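Local coordinates for galectin-1 (Bufo arenarum, PDB 1A78), which binds beta-galactosides as a homodimeric lectin, probably recognises many complex carbohydrates and may regulate apoptosis and differentiation, at residues Glu75-Phe80 with Ser103-Ser108; Cys89-Tyr92 with Ile97-Lys100. One frame throughout, in Å; residues are numbered along the deposited sequence.

Contact 1. Residues Glu75-Phe80 with Ser103-Ser108; sequences EEVFPF and SGDQFS
Glu75, Val77 and Pro79 face Phe107, Asp105 and Ser103 in turn across two chains that run 166° apart, with CA separations that narrow from 8.8 Å between Glu75 CA and Phe107 CA to 6.9 Å between Pro79 CA and Ser103 CA. At such spacing the meeting is made by side chains. Glu75 lays its carboxylate over one face of the Phe107 ring: the two planes are only 16° apart, and CD sits 4.0 Å above the ring plane, displaced toward the rim. A chi1 of -128° sets Glu75 CG over the same face, a CH-pi contact 4.2 Å from CG to the Phe107 centroid and nearly on the ring normal, and the bend at chi2 then lays the carboxylate over the ring. Glu75 OE1 reaches Phe107 CE1 at 3.8 Å and accepts a hydrogen bond from the side chain of Gln73, which helps to hold the carboxylate in its stacked position.

The CG1 methyl of Val77 sits over the face of the Asp105 carboxylate, 3.6 Å from OD2. The same oxygen accepts a bond from Ser103 OG, 2.9 Å away on its anti side, which closes the turn leading into strand 106-110. Ser103 OG in turn rests on Pro79 CB at 3.7 Å.

Here the end of strand 68-75 and the loop after it, from one sheet of the galectin beta-sandwich, meet the turn before strand 106-110 and its Phe107, at the edge of the other sheet within this chain. Phe107 points inward between the sheets, touching Ile59, Cys61 and the galactoside-binding residue Phe46. Carboxylate oxygens of Glu75 and Asp105 thus lie against carbon across the contact, while each carboxylate has a hydrogen-bond donor on its own side, Gln73 NE2 and Ser103 OG; packing and shape, not bonds between the segments, hold them together.

Contact 2. Residues Cys89-Tyr92 with Ile97-Lys100; sequences CFEY and IIIK
Phe90 packs on Ile99 and Ile97 on the inward side of the beta hairpin made by strands 85-92 and 96-101, part of the five-stranded sheet of the galectin sandwich. Phe90 CD2 comes within 3.8 Å of Ile99 CG1, the ring and the isoleucine branch approaching at a slant, while Phe90 CB meets Ile97 CG2 at 4.2 Å. Tyr92 extends this apolar row by leaning on Ile97 CG1 with its CD1; its hydroxyl is hydrogen-bonded to the carbonyl O of Leu115. Leu44 of the opposite sheet touches Phe90, Ile97 and Ile99, closing the core over them.

Between the faces, the backbones pair as regular antiparallel strands, their axes 4.6 Å apart and 160° between directions. Cys89 with Lys100 and Glu91 with Ile98 are hydrogen-bonded pairs; Phe90 with Ile99 and Tyr92 with Ile97 are not. Each bonded pair uses two bonds, the shorter being those of Glu91 and Ile98, where both N to O distances are 2.8 Å. Three of the four accepting carbonyls also receive a CA-H...O contact, as from Phe90 CA to Ile98 O at 3.3 Å.

On the outward face, Glu91 lies alongside Ile98 and reaches diagonally to Lys100. A chi1 of -173° carries Glu91 CG away from the backbone N, and the chain stays extended to CD, which brings the carboxylate beside Ile98 CD1. OE2 is hydrogen-bonded to Gln93 NE2. The extended Lys100 chain crosses from the other strand, and its NZ meets Glu91 OE1 at 2.8 Å, nearly along the C-O axis, as a salt bridge.

In the fold
Contact 2 is nested within the loop that contact 1 closes, and their centres lie 11 Å apart. Strand 106-110 follows strand 96-101 and pairs with it, with Phe107 O 2.8 Å from Ile99 N in a probable hydrogen bond. On the outer face Gln106 OE1 packs 3.2 Å from Lys100 CD. Inward, Phe107 and Ile99 bring side chains to about 4 Å from that of Phe46 (nearest atoms), a galactoside-binding residue on the opposite sheet. The sugar is more distant: its thio-galactose lies about 12 Å from the side chain of Glu75 and 13 Å from that of Phe90. The Cys89 side chain, about 3 Å from a dithiothreitol probably from the crystallisation liquor, lines another pocket.

Contact 1. Residues Glu75-Phe80 with Ser103-Ser108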
loop_
_atom_site.group_PDB
_atom_site.type_symbol
_atom_site.label_atom_id
_atom_site.label_comp_id
_atom_site.label_asym_id
_atom_site.label_seq_id
_atom_site.Cartn_x
_atom_site.Cartn_y
_atom_site.Cartn_z
ATOM N N GLU A 75 -4.882 -16.527 -20.647
ATOM C CA GLU A 75 -3.555 -16.368 -21.222
ATOM C C GLU A 75 -2.746 -17.572 -20.815
ATOM O O GLU A 75 -2.917 -18.099 -19.721
ATOM C CB GLU A 75 -2.867 -15.098 -20.735
ATOM C CG GLU A 75 -2.345 -14.234 -21.866
ATOM C CD GLU A 75 -3.416 -13.331 -22.446
ATOM O OE1 GLU A 75 -4.331 -12.949 -21.696
ATOM O OE2 GLU A 75 -3.351 -12.975 -23.642
ATOM N N GLU A 76 -1.843 -17.991 -21.692
ATOM C CA GLU A 76 -1.016 -19.177 -21.458
ATOM C C GLU A 76 0.373 -18.959 -20.835
ATOM O O GLU A 76 0.973 -19.905 -20.334
ATOM C CB GLU A 76 -0.892 -19.971 -22.764
ATOM C CG GLU A 76 -2.236 -20.234 -23.496
ATOM C CD GLU A 76 -3.210 -21.083 -22.681
ATOM O OE1 GLU A 76 -2.734 -22.030 -22.012
ATOM O OE2 GLU A 76 -4.439 -20.803 -22.714
ATOM N N VAL A 77 0.914 -17.748 -20.904
ATOM C CA VAL A 77 2.218 -17.488 -20.294
ATOM C C VAL A 77 2.029 -17.510 -18.781
ATOM O O VAL A 77 1.165 -16.826 -18.249
ATOM C CB VAL A 77 2.807 -16.125 -20.750
ATOM C CG1 VAL A 77 4.033 -15.761 -19.916
ATOM C CG2 VAL A 77 3.222 -16.211 -22.207
ATOM N N PHE A 78 2.851 -18.291 -18.097
ATOM C CA PHE A 78 2.756 -18.443 -16.645
ATOM C C PHE A 78 4.148 -18.441 -16.021
ATOM O O PHE A 78 4.729 -19.492 -15.745
ATOM C CB PHE A 78 2.041 -19.764 -16.333
ATOM C CG PHE A 78 1.579 -19.901 -14.922
ATOM C CD1 PHE A 78 0.325 -19.438 -14.544
ATOM C CD2 PHE A 78 2.344 -20.565 -13.996
ATOM C CE1 PHE A 78 -0.142 -19.652 -13.266
ATOM C CE2 PHE A 78 1.875 -20.779 -12.719
ATOM C CZ PHE A 78 0.632 -20.324 -12.357
ATOM N N PRO A 79 4.693 -17.250 -15.764
ATOM C CA PRO A 79 6.027 -17.161 -15.170
ATOM C C PRO A 79 6.047 -17.194 -13.643
ATOM O O PRO A 79 6.818 -16.454 -13.030
ATOM C CB PRO A 79 6.522 -15.829 -15.702
ATOM C CG PRO A 79 5.277 -14.996 -15.662
ATOM C CD PRO A 79 4.205 -15.926 -16.188
ATOM N N PHE A 80 5.260 -18.077 -13.026
ATOM C CA PHE A 80 5.213 -18.134 -11.564
ATOM C C PHE A 80 5.508 -19.505 -10.955
ATOM O O PHE A 80 5.126 -20.535 -11.509
ATOM C CB PHE A 80 3.850 -17.657 -11.049
ATOM C CG PHE A 80 3.330 -16.432 -11.738
ATOM C CD1 PHE A 80 3.723 -15.171 -11.330
ATOM C CD2 PHE A 80 2.420 -16.546 -12.774
ATOM C CE1 PHE A 80 3.212 -14.034 -11.939
ATOM C CE2 PHE A 80 1.903 -15.426 -13.390
ATOM C CZ PHE A 80 2.297 -14.161 -12.972
ATOM N N SER A 103 9.800 -11.256 -16.005
ATOM C CA SER A 103 10.297 -12.080 -17.092
ATOM C C SER A 103 10.322 -11.349 -18.445
ATOM O O SER A 103 10.560 -11.962 -19.487
ATOM C CB SER A 103 9.405 -13.327 -17.191
ATOM O OG SER A 103 8.045 -12.968 -17.417
ATOM N N GLY A 104 10.045 -10.053 -18.444
ATOM C CA GLY A 104 10.021 -9.326 -19.697
ATOM C C GLY A 104 8.684 -9.506 -20.398
ATOM O O GLY A 104 8.270 -8.640 -21.171
ATOM N N ASP A 105 7.995 -10.616 -20.123
ATOM C CA ASP A 105 6.693 -10.888 -20.725
ATOM C C ASP A 105 5.710 -9.768 -20.482
ATOM O O ASP A 105 5.729 -9.134 -19.428
ATOM C CB ASP A 105 6.097 -12.163 -20.159
ATOM C CG ASP A 105 6.743 -13.391 -20.715
ATOM O OD1 ASP A 105 6.684 -13.565 -21.958
ATOM O OD2 ASP A 105 7.306 -14.169 -19.904
ATOM N N GLN A 106 4.760 -9.627 -21.397
ATOM C CA GLN A 106 3.776 -8.571 -21.299
ATOM C C GLN A 106 2.531 -8.843 -22.158
ATOM O O GLN A 106 2.600 -9.542 -23.166
ATOM C CB GLN A 106 4.467 -7.277 -21.744
ATOM C CG GLN A 106 3.592 -6.068 -21.955
ATOM C CD GLN A 106 4.350 -4.932 -22.622
ATOM O OE1 GLN A 106 5.319 -4.402 -22.064
ATOM N NE2 GLN A 106 3.916 -4.556 -23.825
ATOM N N PHE A 107 1.378 -8.348 -21.715
ATOM C CA PHE A 107 0.138 -8.463 -22.481
ATOM C C PHE A 107 -0.808 -7.381 -21.997
ATOM O O PHE A 107 -0.538 -6.733 -20.999
ATOM C CB PHE A 107 -0.472 -9.866 -22.379
ATOM C CG PHE A 107 -1.016 -10.215 -21.030
ATOM C CD1 PHE A 107 -2.337 -9.906 -20.694
ATOM C CD2 PHE A 107 -0.235 -10.914 -20.117
ATOM C CE1 PHE A 107 -2.860 -10.294 -19.473
ATOM C CE2 PHE A 107 -0.754 -11.306 -18.887
ATOM C CZ PHE A 107 -2.061 -11.000 -18.564
ATOM N N SER A 108 -1.879 -7.117 -22.714
ATOM C CA SER A 108 -2.776 -6.087 -22.246
ATOM C C SER A 108 -4.184 -6.637 -22.047
ATOM O O SER A 108 -4.460 -7.776 -22.448
ATOM C CB SER A 108 -2.771 -4.901 -23.211
ATOM O OG SER A 108 -3.482 -5.190 -24.395
#

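Contact 2. Residues Cys89-Tyr92 with Ile97-Lys100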
loop_
_atom_site.group_PDB
_atom_site.type_symbol
_atom_site.label_atom_id
_atom_site.label_comp_id
_atom_site.label_asym_id
_atom_site.label_seq_id
_atom_site.Cartn_x
_atom_site.Cartn_y
_atom_site.Cartn_z
ATOM N N CYS A 89 3.719 -5.618 -12.803
ATOM C CA CYS A 89 3.505 -4.195 -12.975
ATOM C C CYS A 89 2.326 -4.000 -13.903
ATOM O O CYS A 89 2.111 -4.781 -14.827
ATOM C CB CYS A 89 4.739 -3.543 -13.556
ATOM S SG CYS A 89 6.207 -4.187 -12.800
ATOM N N PHE A 90 1.536 -2.977 -13.611
ATOM C CA PHE A 90 0.350 -2.648 -14.368
ATOM C C PHE A 90 0.457 -1.195 -14.735
ATOM O O PHE A 90 0.578 -0.333 -13.869
ATOM C CB PHE A 90 -0.913 -2.831 -13.510
ATOM C CG PHE A 90 -0.981 -4.129 -12.816
ATOM C CD1 PHE A 90 -0.376 -4.299 -11.586
ATOM C CD2 PHE A 90 -1.619 -5.213 -13.412
ATOM C CE1 PHE A 90 -0.390 -5.542 -10.950
ATOM C CE2 PHE A 90 -1.647 -6.466 -12.790
ATOM C CZ PHE A 90 -1.032 -6.635 -11.564
ATOM N N GLU A 91 0.335 -0.927 -16.017
ATOM C CA GLU A 91 0.413 0.404 -16.537
ATOM C C GLU A 91 -0.981 0.709 -17.026
ATOM O O GLU A 91 -1.572 -0.087 -17.756
ATOM C CB GLU A 91 1.410 0.419 -17.687
ATOM C CG GLU A 91 1.734 1.787 -18.238
ATOM C CD GLU A 91 2.485 1.674 -19.545
ATOM O OE1 GLU A 91 3.536 0.982 -19.596
ATOM O OE2 GLU A 91 1.991 2.227 -20.542
ATOM N N TYR A 92 -1.504 1.866 -16.642
ATOM C CA TYR A 92 -2.848 2.264 -17.014
ATOM C C TYR A 92 -2.840 3.288 -18.123
ATOM O O TYR A 92 -2.173 4.309 -18.035
ATOM C CB TYR A 92 -3.569 2.818 -15.778
ATOM C CG TYR A 92 -4.959 3.363 -15.999
ATOM C CD1 TYR A 92 -5.827 2.796 -16.939
ATOM C CD2 TYR A 92 -5.429 4.429 -15.235
ATOM C CE1 TYR A 92 -7.121 3.278 -17.098
ATOM C CE2 TYR A 92 -6.729 4.916 -15.393
ATOM C CZ TYR A 92 -7.566 4.338 -16.317
ATOM O OH TYR A 92 -8.854 4.811 -16.450
ATOM N N ILE A 97 -4.930 -1.746 -20.148
ATOM C CA ILE A 97 -4.003 -1.817 -19.040
ATOM C C ILE A 97 -2.947 -2.779 -19.511
ATOM O O ILE A 97 -3.273 -3.840 -20.025
ATOM C CB ILE A 97 -4.676 -2.360 -17.762
ATOM C CG1 ILE A 97 -5.685 -1.323 -17.246
ATOM C CG2 ILE A 97 -3.618 -2.717 -16.720
ATOM C CD1 ILE A 97 -6.571 -1.767 -16.091
ATOM N N ILE A 98 -1.687 -2.381 -19.433
ATOM C CA ILE A 98 -0.598 -3.237 -19.858
ATOM C C ILE A 98 -0.023 -3.933 -18.629
ATOM O O ILE A 98 0.268 -3.271 -17.632
ATOM C CB ILE A 98 0.471 -2.403 -20.595
ATOM C CG1 ILE A 98 -0.142 -1.855 -21.886
ATOM C CG2 ILE A 98 1.726 -3.235 -20.871
ATOM C CD1 ILE A 98 0.383 -0.484 -22.334
ATOM N N ILE A 99 0.073 -5.264 -18.681
ATOM C CA ILE A 99 0.613 -6.064 -17.586
ATOM C C ILE A 99 2.000 -6.590 -18.004
ATOM O O ILE A 99 2.134 -7.183 -19.075
ATOM C CB ILE A 99 -0.311 -7.274 -17.247
ATOM C CG1 ILE A 99 -1.741 -6.812 -16.908
ATOM C CG2 ILE A 99 0.255 -8.048 -16.057
ATOM C CD1 ILE A 99 -2.694 -6.703 -18.072
ATOM N N LYS A 100 3.022 -6.377 -17.168
ATOM C CA LYS A 100 4.371 -6.820 -17.485
ATOM C C LYS A 100 4.923 -7.641 -16.343
ATOM O O LYS A 100 4.690 -7.337 -15.172
ATOM C CB LYS A 100 5.291 -5.635 -17.786
ATOM C CG LYS A 100 4.555 -4.342 -18.118
ATOM C CD LYS A 100 5.375 -3.403 -19.004
ATOM C CE LYS A 100 4.678 -2.032 -19.185
ATOM N NZ LYS A 100 5.423 -1.072 -20.100
#